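Local coordinates for protein alcohol dehydrogenase, zinc-containing (Thermotoga maritima, PDB 1VJ0) that probably acts as a zinc-dependent oxidoreductase of the medium-chain alcohol dehydrogenase family and binds zinc ions at two separate sites, at residues M21-F26 and V69-I74; A52-S57 and L372-Y377; G56-M61 and L75-A80; G81-V86 and E96-G101. All coordinates share one frame; numbering follows the deposited sequence.

How the contacts relate
Three of the contacts gather near a zinc site, and the fourth lies further out on the same sheet. Contacts 2 and 3 lie closest, their centres about 7 Å apart; they share G56 and S57, both draw on helix 56-62, and between them supply C55, H77 and E78 to one zinc ion. Contact 1, its centre about 12 Å from that of contact 3, meets it where F26 and V69 pack on M61. Contact 4 lies further along strand 78-86, its centre about 24 Å from that of contact 3. Along the chain, contacts 1 and 3 interleave, contact 4 follows, and contact 2 brings back residues 372-377, so the metal site rests on chain parts distant in sequence.

Contact 1: M21-F26 and V69-I74; sequences MVLEKF and VPLPII
L23 and I73 form a single antiparallel bridge, a hydrogen-bonded pair in which L23 N donates to I73 O (2.9 Å) and I73 N returns the bond to L23 O (3.0 Å). Beyond this pair the two segments are joined mainly by apolar side chains, and L71 does the central work. It follows V69 and P70 and precedes a cis peptide bond to P72, and its two methyls serve different partners. CD1 sits over one face of the F26 ring, a CH-pi contact with CD1 3.6 Å from the centroid of that ring and only 16° off its normal. CD2 instead reaches L23, lying 3.7 Å from L23 CG. With CG anti to the carbonyl carbon (chi1 -65°) and CD1 continuing in extended form, L71 can address both neighbours at once. At the edge of the same ring, and in its plane, lies the carbonyl oxygen of V69, 3.7 Å from F26 CZ. An alanine in place of F26 would probably leave the L71 methyl without the aromatic face it packs against and open a gap beside V69. On the other flank V22 splits its branches: CG1 lies 3.9 Å from P72 CB, while CG2 turns to CG1 of I74. A water held by M21 O at 2.7 Å adds a weak bond to I73 O. Around this seam, V22 is bonded through its backbone to V31 at the start of strand 31-37, whereas L23 and V69 rest on helix 56-62 through F62 and M61.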
loop_
_atom_site.group_PDB
_atom_site.type_symbol
_atom_site.label_atom_id
_atom_site.label_comp_id
_atom_site.label_asym_id
_atom_site.label_seq_id
_atom_site.Cartn_x
_atom_site.Cartn_y
_atom_site.Cartn_z
ATOM N N MET A 21 16.744 27.942 31.412
ATOM C CA MET A 21 15.537 28.473 31.998
ATOM C C MET A 21 14.685 27.292 32.420
ATOM O O MET A 21 14.213 26.539 31.587
ATOM C CB MET A 21 14.799 29.350 30.992
ATOM C CG MET A 21 15.597 30.584 30.618
ATOM S SD MET A 21 15.955 31.728 31.974
ATOM C CE MET A 21 14.333 32.424 32.227
ATOM N N VAL A 22 14.550 27.156 33.736
ATOM C CA VAL A 22 13.972 25.997 34.383
ATOM C C VAL A 22 12.532 26.303 34.836
ATOM O O VAL A 22 12.286 27.317 35.444
ATOM C CB VAL A 22 14.859 25.597 35.562
ATOM C CG1 VAL A 22 14.301 24.379 36.327
ATOM C CG2 VAL A 22 16.298 25.345 35.033
ATOM N N LEU A 23 11.627 25.381 34.540
ATOM C CA LEU A 23 10.303 25.338 35.135
ATOM C C LEU A 23 10.402 24.565 36.442
ATOM O O LEU A 23 10.698 23.359 36.428
ATOM C CB LEU A 23 9.352 24.584 34.209
ATOM C CG LEU A 23 7.873 24.491 34.643
ATOM C CD1 LEU A 23 7.216 25.891 34.668
ATOM C CD2 LEU A 23 7.174 23.633 33.694
ATOM N N GLU A 24 10.147 25.258 37.552
ATOM C CA GLU A 24 10.201 24.675 38.896
ATOM C C GLU A 24 8.836 24.328 39.449
ATOM O O GLU A 24 8.698 23.350 40.198
ATOM C CB GLU A 24 10.748 25.697 39.878
ATOM C CG GLU A 24 12.138 26.211 39.648
ATOM C CD GLU A 24 12.500 27.095 40.833
ATOM O OE1 GLU A 24 11.899 28.202 40.982
ATOM O OE2 GLU A 24 13.275 26.610 41.683
ATOM N N LYS A 25 7.864 25.191 39.131
ATOM C CA LYS A 25 6.449 25.074 39.569
ATOM C C LYS A 25 5.550 25.568 38.429
ATOM O O LYS A 25 5.854 26.573 37.759
ATOM C CB LYS A 25 6.169 25.965 40.775
ATOM C CG LYS A 25 7.116 25.865 41.946
ATOM C CD LYS A 25 6.484 26.497 43.172
ATOM C CE LYS A 25 7.547 27.094 44.147
ATOM N NZ LYS A 25 6.955 27.984 45.208
ATOM N N PHE A 26 4.426 24.909 38.223
ATOM C CA PHE A 26 3.534 25.322 37.129
ATOM C C PHE A 26 2.999 26.723 37.397
ATOM O O PHE A 26 2.852 27.143 38.553
ATOM C CB PHE A 26 2.399 24.318 36.925
ATOM C CG PHE A 26 2.871 22.943 36.564
ATOM C CD1 PHE A 26 3.636 22.731 35.441
ATOM C CD2 PHE A 26 2.530 21.843 37.347
ATOM C CE1 PHE A 26 4.067 21.470 35.115
ATOM C CE2 PHE A 26 2.954 20.566 37.009
ATOM C CZ PHE A 26 3.713 20.379 35.886
ATOM N N VAL A 69 4.473 15.817 32.458
ATOM C CA VAL A 69 5.562 16.729 32.785
ATOM C C VAL A 69 6.051 16.675 34.226
ATOM O O VAL A 69 5.366 17.160 35.134
ATOM C CB VAL A 69 5.188 18.178 32.439
ATOM C CG1 VAL A 69 6.365 19.143 32.758
ATOM C CG2 VAL A 69 4.852 18.258 30.977
ATOM N N PRO A 70 7.275 16.184 34.408
ATOM C CA PRO A 70 7.906 16.187 35.705
ATOM C C PRO A 70 8.381 17.596 36.020
ATOM O O PRO A 70 8.618 18.372 35.091
ATOM C CB PRO A 70 9.133 15.300 35.491
ATOM C CG PRO A 70 9.493 15.491 34.017
ATOM C CD PRO A 70 8.180 15.635 33.352
ATOM N N LEU A 71 8.553 17.889 37.302
ATOM C CA LEU A 71 9.215 19.101 37.787
ATOM C C LEU A 71 10.387 18.739 38.708
ATOM O O LEU A 71 10.262 17.799 39.513
ATOM C CB LEU A 71 8.196 19.942 38.549
ATOM C CG LEU A 71 7.044 20.496 37.719
ATOM C CD1 LEU A 71 6.048 21.217 38.570
ATOM C CD2 LEU A 71 7.594 21.451 36.671
ATOM N N PRO A 72 11.506 19.456 38.605
ATOM C CA PRO A 72 11.678 20.551 37.628
ATOM C C PRO A 72 12.051 20.013 36.285
ATOM O O PRO A 72 12.433 18.847 36.193
ATOM C CB PRO A 72 12.857 21.340 38.212
ATOM C CG PRO A 72 13.669 20.303 38.901
ATOM C CD PRO A 72 12.614 19.456 39.569
ATOM N N ILE A 73 11.957 20.868 35.260
ATOM C CA ILE A 73 12.253 20.479 33.885
ATOM C C ILE A 73 12.762 21.692 33.125
ATOM O O ILE A 73 12.282 22.810 33.359
ATOM C CB ILE A 73 10.990 19.871 33.179
ATOM C CG1 ILE A 73 11.303 19.417 31.764
ATOM C CG2 ILE A 73 9.800 20.866 33.146
ATOM C CD1 ILE A 73 10.204 18.638 31.113
ATOM N N ILE A 74 13.700 21.437 32.215
ATOM C CA ILE A 74 14.038 22.359 31.145
ATOM C C ILE A 74 13.190 22.046 29.883
ATOM O O ILE A 74 13.364 21.030 29.202
ATOM C CB ILE A 74 15.549 22.350 30.847
ATOM C CG1 ILE A 74 16.375 22.755 32.085
ATOM C CG2 ILE A 74 15.840 23.267 29.680
ATOM C CD1 ILE A 74 17.838 22.302 32.066
HETATM O O HOH W 1 11.877 25.290 31.121
#

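Contact 2: A52-S57 and L372-Y377; sequences AGVCGS and LKVILY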
loop_
_atom_site.group_PDB
_atom_site.type_symbol
_atom_site.label_atom_id
_atom_site.label_comp_id
_atom_site.label_asym_id
_atom_site.label_seq_id
_atom_site.Cartn_x
_atom_site.Cartn_y
_atom_site.Cartn_z
ATOM N N ALA A 52 16.263 27.295 19.471
ATOM C CA ALA A 52 15.240 26.575 20.199
ATOM C C ALA A 52 13.866 27.104 19.877
ATOM O O ALA A 52 13.545 28.272 20.180
ATOM C CB ALA A 52 15.469 26.655 21.704
ATOM N N GLY A 53 13.016 26.275 19.283
ATOM C CA GLY A 53 11.657 26.700 19.009
ATOM C C GLY A 53 10.811 26.721 20.256
ATOM O O GLY A 53 10.912 25.830 21.099
ATOM N N VAL A 54 9.973 27.729 20.372
ATOM C CA VAL A 54 8.934 27.775 21.392
ATOM C C VAL A 54 7.629 27.300 20.744
ATOM O O VAL A 54 7.113 27.939 19.821
ATOM C CB VAL A 54 8.813 29.175 22.002
ATOM C CG1 VAL A 54 7.772 29.214 23.096
ATOM C CG2 VAL A 54 10.150 29.584 22.581
ATOM N N CYS A 55 7.123 26.171 21.243
ATOM C CA CYS A 55 5.921 25.520 20.732
ATOM C C CYS A 55 4.710 25.876 21.532
ATOM O O CYS A 55 4.785 26.155 22.719
ATOM C CB CYS A 55 6.082 23.999 20.764
ATOM S SG CYS A 55 4.730 23.198 19.876
ATOM N N GLY A 56 3.549 25.876 20.898
ATOM C CA GLY A 56 2.332 26.219 21.633
ATOM C C GLY A 56 2.047 25.257 22.768
ATOM O O GLY A 56 1.451 25.618 23.788
ATOM N N SER A 57 2.471 24.012 22.604
ATOM C CA SER A 57 2.339 23.029 23.687
ATOM C C SER A 57 3.226 23.335 24.932
ATOM O O SER A 57 2.967 22.826 26.041
ATOM C CB SER A 57 2.619 21.624 23.143
ATOM O OG SER A 57 3.967 21.530 22.702
ATOM N N LEU A 372 3.339 34.020 15.960
ATOM C CA LEU A 372 2.978 32.787 15.287
ATOM C C LEU A 372 3.977 31.694 15.711
ATOM O O LEU A 372 3.578 30.585 16.059
ATOM C CB LEU A 372 2.981 32.986 13.764
ATOM C CG LEU A 372 2.747 31.829 12.796
ATOM C CD1 LEU A 372 1.484 31.125 13.108
ATOM C CD2 LEU A 372 2.678 32.322 11.347
ATOM N N LYS A 373 5.268 32.027 15.638
ATOM C CA LYS A 373 6.341 31.199 16.131
ATOM C C LYS A 373 7.492 32.057 16.652
ATOM O O LYS A 373 7.934 32.998 15.989
ATOM C CB LYS A 373 6.853 30.259 15.005
ATOM C CG LYS A 373 7.756 29.209 15.473
ATOM C CD LYS A 373 6.953 28.077 16.048
ATOM C CE LYS A 373 7.795 27.166 16.832
ATOM N NZ LYS A 373 6.853 26.279 17.530
ATOM N N VAL A 374 7.944 31.722 17.855
ATOM C CA VAL A 374 9.135 32.319 18.456
ATOM C C VAL A 374 10.273 31.322 18.469
ATOM O O VAL A 374 10.084 30.158 18.832
ATOM C CB VAL A 374 8.917 32.710 19.921
ATOM C CG1 VAL A 374 10.196 33.424 20.481
ATOM C CG2 VAL A 374 7.672 33.594 20.071
ATOM N N ILE A 375 11.446 31.818 18.120
ATOM C CA ILE A 375 12.714 31.138 18.302
ATOM C C ILE A 375 13.556 31.799 19.406
ATOM O O ILE A 375 13.685 33.024 19.478
ATOM C CB ILE A 375 13.494 31.162 16.966
ATOM C CG1 ILE A 375 12.656 30.509 15.863
ATOM C CG2 ILE A 375 14.857 30.454 17.099
ATOM C CD1 ILE A 375 12.372 29.034 16.023
ATOM N N LEU A 376 14.138 30.976 20.280
ATOM C CA LEU A 376 15.023 31.480 21.333
ATOM C C LEU A 376 16.452 31.214 20.930
ATOM O O LEU A 376 16.777 30.177 20.331
ATOM C CB LEU A 376 14.753 30.798 22.683
ATOM C CG LEU A 376 13.380 31.058 23.319
ATOM C CD1 LEU A 376 13.113 30.144 24.492
ATOM C CD2 LEU A 376 13.264 32.533 23.727
ATOM N N TYR A 377 17.322 32.140 21.281
ATOM C CA TYR A 377 18.723 31.918 21.064
ATOM C C TYR A 377 19.515 32.191 22.352
ATOM O O TYR A 377 19.331 33.226 23.018
ATOM C CB TYR A 377 19.234 32.746 19.889
ATOM C CG TYR A 377 19.040 34.189 20.041
ATOM C CD1 TYR A 377 19.962 34.967 20.743
ATOM C CD2 TYR A 377 17.937 34.823 19.472
ATOM C CE1 TYR A 377 19.780 36.339 20.886
ATOM C CE2 TYR A 377 17.753 36.176 19.611
ATOM C CZ TYR A 377 18.667 36.929 20.303
ATOM O OH TYR A 377 18.445 38.280 20.404
#
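A52 and L376 form an antiparallel hydrogen-bonded pair that joins strand 45-54 to strand 374-377 in the mixed sheet of the GroES-like fold. Each residue gives and takes. A52 N donates to L376 O over 3.1 Å, and L376 N answers with a nearly straight bond to A52 O at 2.8 Å (175° at the hydrogen). G53 faces I375 in a non-hydrogen-bonded pair; its own backbone is bonded on the other side to E78 of strand 78-86, while I375 turns its backbone to H352 and L354. The next link is V54 N to V374 O, 2.9 Å long, with the donor close to the line of the carbonyl. On the face bearing A52, V54, V374 and L376, the CG2 methyl of V54 presses on L376 CD1 at 3.6 Å, and helix 359-368 packs against V54 and V374.

Beside V54 lies the zinc site. C55 is at the N-cap of helix 56-62; its N-H is taken by the carboxylate of D58, and its SG, a ligand of the zinc ion with H77, E78 and C178, also accepts a weak bond from S57 N. K373, from the other strand, serves the same corner. Its chain bends at chi2 (81°), which brings NZ to V54 of the neighbouring strand and into a salt bridge with E78 on strand 78-86, a second-shell contact that probably helps to position this zinc ligand. The same NZ donates to V54 O at 2.8 Å, approaching from above the carbonyl plane.

Contact 3: G56-M61 and L75-A80; sequences GSDVHM and LGHEGA
Water 3 is gripped by three groups between D58 and H77: it donates to D58 OD1 at 2.7 Å and accepts from G76 N and from H77 ND1. The bond from H77 ND1 is also 2.7 Å long, with the water in the plane of the imidazole. This is one of two zinc sites in the GroES-like domain, the one where helix 56-62 faces the loop leading into strand 78-86; the ring's other nitrogen, NE2, binds the metal beside C55, E78 and C178. The ring is therefore fixed at both nitrogens. D58 meets its edge directly, OD1 lying 3.2 Å from H77 CE1, with the carboxylate turned 82° to the ring plane. The second oxygen, OD2, lies within hydrogen-bonding distance of water 2 and is hydrogen-bonded to the hydroxyl of Y149. Water 2 accepts from H77 N at 3.0 Å. A leucine in place of H77 would probably leave the zinc ion one ligand short and water 3 without one of its donors. Nearby, M61 and L75 run alongside each other, antiparallel, with M61 SD 4.0 Å from L75 CD2. The M61 chain then bends, bringing CE obliquely to within 4.0 Å of H77 CE1.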
loop_
_atom_site.group_PDB
_atom_site.type_symbol
_atom_site.label_atom_id
_atom_site.label_comp_id
_atom_site.label_asym_id
_atom_site.label_seq_id
_atom_site.Cartn_x
_atom_site.Cartn_y
_atom_site.Cartn_z
ATOM N N GLY A 56 3.549 25.876 20.898
ATOM C CA GLY A 56 2.332 26.219 21.633
ATOM C C GLY A 56 2.047 25.257 22.768
ATOM O O GLY A 56 1.451 25.618 23.788
ATOM N N SER A 57 2.471 24.012 22.604
ATOM C CA SER A 57 2.339 23.029 23.687
ATOM C C SER A 57 3.226 23.335 24.932
ATOM O O SER A 57 2.967 22.826 26.041
ATOM C CB SER A 57 2.619 21.624 23.143
ATOM O OG SER A 57 3.967 21.530 22.702
ATOM N N ASP A 58 4.268 24.156 24.752
ATOM C CA ASP A 58 5.111 24.583 25.868
ATOM C C ASP A 58 4.265 25.406 26.857
ATOM O O ASP A 58 4.459 25.308 28.064
ATOM C CB ASP A 58 6.339 25.369 25.380
ATOM C CG ASP A 58 7.284 24.537 24.554
ATOM O OD1 ASP A 58 7.221 23.283 24.654
ATOM O OD2 ASP A 58 8.183 25.046 23.833
ATOM N N VAL A 59 3.316 26.182 26.332
ATOM C CA VAL A 59 2.427 26.965 27.151
ATOM C C VAL A 59 1.583 26.085 28.062
ATOM O O VAL A 59 1.489 26.332 29.254
ATOM C CB VAL A 59 1.508 27.868 26.284
ATOM C CG1 VAL A 59 0.443 28.521 27.136
ATOM C CG2 VAL A 59 2.352 28.922 25.547
ATOM N N HIS A 60 1.007 25.047 27.494
ATOM C CA HIS A 60 0.199 24.130 28.253
ATOM C C HIS A 60 0.984 23.396 29.318
ATOM O O HIS A 60 0.499 23.236 30.438
ATOM C CB HIS A 60 -0.513 23.186 27.293
ATOM C CG HIS A 60 -1.354 23.934 26.305
ATOM N ND1 HIS A 60 -1.051 23.991 24.956
ATOM C CD2 HIS A 60 -2.422 24.748 26.485
ATOM C CE1 HIS A 60 -1.932 24.766 24.344
ATOM N NE2 HIS A 60 -2.770 25.243 25.251
ATOM N N MET A 61 2.208 23.019 28.980
ATOM C CA MET A 61 3.096 22.389 29.936
ATOM C C MET A 61 3.454 23.358 31.065
ATOM O O MET A 61 3.401 22.988 32.229
ATOM C CB MET A 61 4.356 21.879 29.224
ATOM C CG MET A 61 4.167 20.664 28.260
ATOM S SD MET A 61 5.734 20.380 27.399
ATOM C CE MET A 61 5.221 20.270 25.687
ATOM N N LEU A 75 12.277 22.962 29.565
ATOM C CA LEU A 75 11.399 22.786 28.435
ATOM C C LEU A 75 12.190 22.980 27.162
ATOM O O LEU A 75 13.395 23.335 27.209
ATOM C CB LEU A 75 10.223 23.759 28.491
ATOM C CG LEU A 75 9.254 23.603 29.652
ATOM C CD1 LEU A 75 8.372 24.828 29.730
ATOM C CD2 LEU A 75 8.437 22.361 29.510
ATOM N N GLY A 76 11.496 22.760 26.037
ATOM C CA GLY A 76 12.049 23.004 24.710
ATOM C C GLY A 76 12.352 21.678 24.051
ATOM O O GLY A 76 13.318 21.031 24.415
ATOM N N HIS A 77 11.526 21.276 23.096
ATOM C CA HIS A 77 11.712 20.005 22.383
ATOM C C HIS A 77 12.019 20.199 20.887
ATOM O O HIS A 77 12.016 19.237 20.098
ATOM C CB HIS A 77 10.478 19.129 22.598
ATOM C CG HIS A 77 9.195 19.776 22.190
ATOM N ND1 HIS A 77 8.416 20.507 23.066
ATOM C CD2 HIS A 77 8.541 19.786 20.999
ATOM C CE1 HIS A 77 7.350 20.965 22.423
ATOM N NE2 HIS A 77 7.406 20.544 21.167
ATOM N N GLU A 78 12.248 21.454 20.497
ATOM C CA GLU A 78 12.566 21.825 19.125
ATOM C C GLU A 78 13.956 22.522 19.162
ATOM O O GLU A 78 14.081 23.671 19.634
ATOM C CB GLU A 78 11.512 22.844 18.626
ATOM C CG GLU A 78 10.071 22.314 18.464
ATOM C CD GLU A 78 8.998 23.406 18.245
ATOM O OE1 GLU A 78 9.183 24.447 17.559
ATOM O OE2 GLU A 78 7.932 23.227 18.781
ATOM N N GLY A 79 14.973 21.853 18.616
ATOM C CA GLY A 79 16.327 22.317 18.681
ATOM C C GLY A 79 17.242 22.029 17.499
ATOM O O GLY A 79 17.064 21.060 16.750
ATOM N N ALA A 80 18.195 22.925 17.310
ATOM C CA ALA A 80 19.316 22.710 16.384
ATOM C C ALA A 80 20.530 23.241 17.061
ATOM O O ALA A 80 20.455 24.209 17.823
ATOM C CB ALA A 80 19.085 23.415 15.078
HETATM O O HOH W 2 9.651 23.400 22.262
HETATM O O HOH W 3 8.916 21.386 25.525
#

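Contact 4: G81-V86 and E96-G101; sequences GRVVEV and ELLKPG
V83 and G101 make the closest join here, a nearly straight hydrogen bond of 2.7 Å from G101 N to V83 O. The same oxygen receives a CA-H...O contact from P100, whose CA lies 3.4 Å away from V83 O. The V83 side chain points toward the same loop: CB rests 3.4 Å from K99 O, and CG1, anti to the backbone N (chi1 177°), lies against that same carbonyl. P100 fills the next place, with CB 3.5 Å from V84 O. The backbone angles of G101 suit glycine, since a side chain would jam against the preceding carbonyl. V84 and E85 form a classic beta bulge, both facing L46 of strand 45-54, in the mixed sheet, where strand 78-86 also pairs antiparallel with strand 103-106, which the loop 96-101 leads into. Packing slackens toward L98: V86 CG2 stands 4.3 Å from L98 CB, and V83 CG2 is equally distant from L98 CD1. The opposite end is wetter. There R82 lays CG alongside G101 O, and a water bridges the two residues, accepting from R82 NE and donating to G101 O at 2.6 Å, while NH1 of R82 forms a salt bridge with E48.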
loop_
_atom_site.group_PDB
_atom_site.type_symbol
_atom_site.label_atom_id
_atom_site.label_comp_id
_atom_site.label_asym_id
_atom_site.label_seq_id
_atom_site.Cartn_x
_atom_site.Cartn_y
_atom_site.Cartn_z
ATOM N N GLY A 81 21.667 22.617 16.815
ATOM C CA GLY A 81 22.897 23.121 17.394
ATOM C C GLY A 81 24.198 22.542 16.823
ATOM O O GLY A 81 24.252 22.016 15.715
ATOM N N ARG A 82 25.239 22.691 17.611
ATOM C CA ARG A 82 26.577 22.393 17.236
ATOM C C ARG A 82 27.178 21.410 18.212
ATOM O O ARG A 82 27.104 21.605 19.440
ATOM C CB ARG A 82 27.393 23.680 17.240
ATOM C CG ARG A 82 28.818 23.494 16.785
ATOM C CD ARG A 82 29.701 24.715 16.935
ATOM N NE ARG A 82 29.326 25.780 15.991
ATOM C CZ ARG A 82 28.886 26.998 16.338
ATOM N NH1 ARG A 82 28.760 27.369 17.614
ATOM N NH2 ARG A 82 28.575 27.877 15.377
ATOM N N VAL A 83 27.818 20.387 17.663
ATOM C CA VAL A 83 28.452 19.339 18.475
ATOM C C VAL A 83 29.618 19.941 19.250
ATOM O O VAL A 83 30.514 20.577 18.677
ATOM C CB VAL A 83 28.906 18.111 17.602
ATOM C CG1 VAL A 83 29.620 17.100 18.438
ATOM C CG2 VAL A 83 27.721 17.462 16.970
ATOM N N VAL A 84 29.626 19.725 20.563
ATOM C CA VAL A 84 30.743 20.121 21.397
ATOM C C VAL A 84 31.620 18.904 21.632
ATOM O O VAL A 84 32.813 18.959 21.415
ATOM C CB VAL A 84 30.289 20.751 22.765
ATOM C CG1 VAL A 84 31.497 21.122 23.654
ATOM C CG2 VAL A 84 29.418 21.962 22.523
ATOM N N GLU A 85 31.028 17.819 22.097
ATOM C CA GLU A 85 31.763 16.623 22.308
ATOM C C GLU A 85 30.866 15.385 22.222
ATOM O O GLU A 85 29.653 15.446 22.361
ATOM C CB GLU A 85 32.560 16.727 23.618
ATOM C CG GLU A 85 31.812 16.443 24.878
ATOM C CD GLU A 85 32.661 16.645 26.145
ATOM O OE1 GLU A 85 33.256 17.737 26.311
ATOM O OE2 GLU A 85 32.731 15.687 26.992
ATOM N N VAL A 86 31.498 14.275 21.905
ATOM C CA VAL A 86 30.892 12.982 21.848
ATOM C C VAL A 86 31.690 12.098 22.773
ATOM O O VAL A 86 32.898 11.961 22.628
ATOM C CB VAL A 86 30.972 12.320 20.441
ATOM C CG1 VAL A 86 30.195 11.048 20.428
ATOM C CG2 VAL A 86 30.438 13.260 19.345
ATOM N N GLU A 96 27.394 9.158 8.991
ATOM C CA GLU A 96 28.579 10.006 9.100
ATOM C C GLU A 96 28.902 10.200 10.557
ATOM O O GLU A 96 28.041 10.564 11.343
ATOM C CB GLU A 96 28.387 11.396 8.494
ATOM C CG GLU A 96 27.905 11.458 7.062
ATOM C CD GLU A 96 28.022 12.903 6.590
ATOM O OE1 GLU A 96 29.148 13.499 6.705
ATOM O OE2 GLU A 96 26.999 13.452 6.156
ATOM N N LEU A 97 30.173 10.040 10.878
ATOM C CA LEU A 97 30.707 10.274 12.197
ATOM C C LEU A 97 30.668 11.745 12.604
ATOM O O LEU A 97 31.214 12.587 11.928
ATOM C CB LEU A 97 32.167 9.781 12.288
ATOM C CG LEU A 97 32.342 8.304 12.635
ATOM C CD1 LEU A 97 33.815 7.846 12.427
ATOM C CD2 LEU A 97 31.897 8.016 14.052
ATOM N N LEU A 98 30.024 12.024 13.728
ATOM C CA LEU A 98 29.944 13.365 14.284
ATOM C C LEU A 98 31.297 13.714 14.887
ATOM O O LEU A 98 31.984 12.832 15.487
ATOM C CB LEU A 98 28.856 13.430 15.379
ATOM C CG LEU A 98 27.407 13.134 14.927
ATOM C CD1 LEU A 98 26.411 13.414 16.069
ATOM C CD2 LEU A 98 27.002 13.898 13.701
ATOM N N LYS A 99 31.674 14.990 14.713
ATOM C CA LYS A 99 32.847 15.568 15.312
ATOM C C LYS A 99 32.527 16.948 15.894
ATOM O O LYS A 99 31.529 17.569 15.495
ATOM C CB LYS A 99 33.968 15.648 14.264
ATOM C CG LYS A 99 33.604 16.372 13.026
ATOM C CD LYS A 99 34.802 16.516 12.043
ATOM C CE LYS A 99 34.408 17.398 10.809
ATOM N NZ LYS A 99 33.055 17.072 10.254
ATOM N N PRO A 100 33.331 17.418 16.850
ATOM C CA PRO A 100 33.118 18.749 17.451
ATOM C C PRO A 100 33.030 19.803 16.352
ATOM O O PRO A 100 33.808 19.775 15.413
ATOM C CB PRO A 100 34.366 18.965 18.326
ATOM C CG PRO A 100 34.847 17.565 18.638
ATOM C CD PRO A 100 34.480 16.717 17.441
ATOM N N GLY A 101 32.059 20.681 16.428
ATOM C CA GLY A 101 31.895 21.678 15.370
ATOM C C GLY A 101 30.808 21.347 14.350
ATOM O O GLY A 101 30.344 22.258 13.637
HETATM O O HOH W 4 30.550 24.886 13.686
#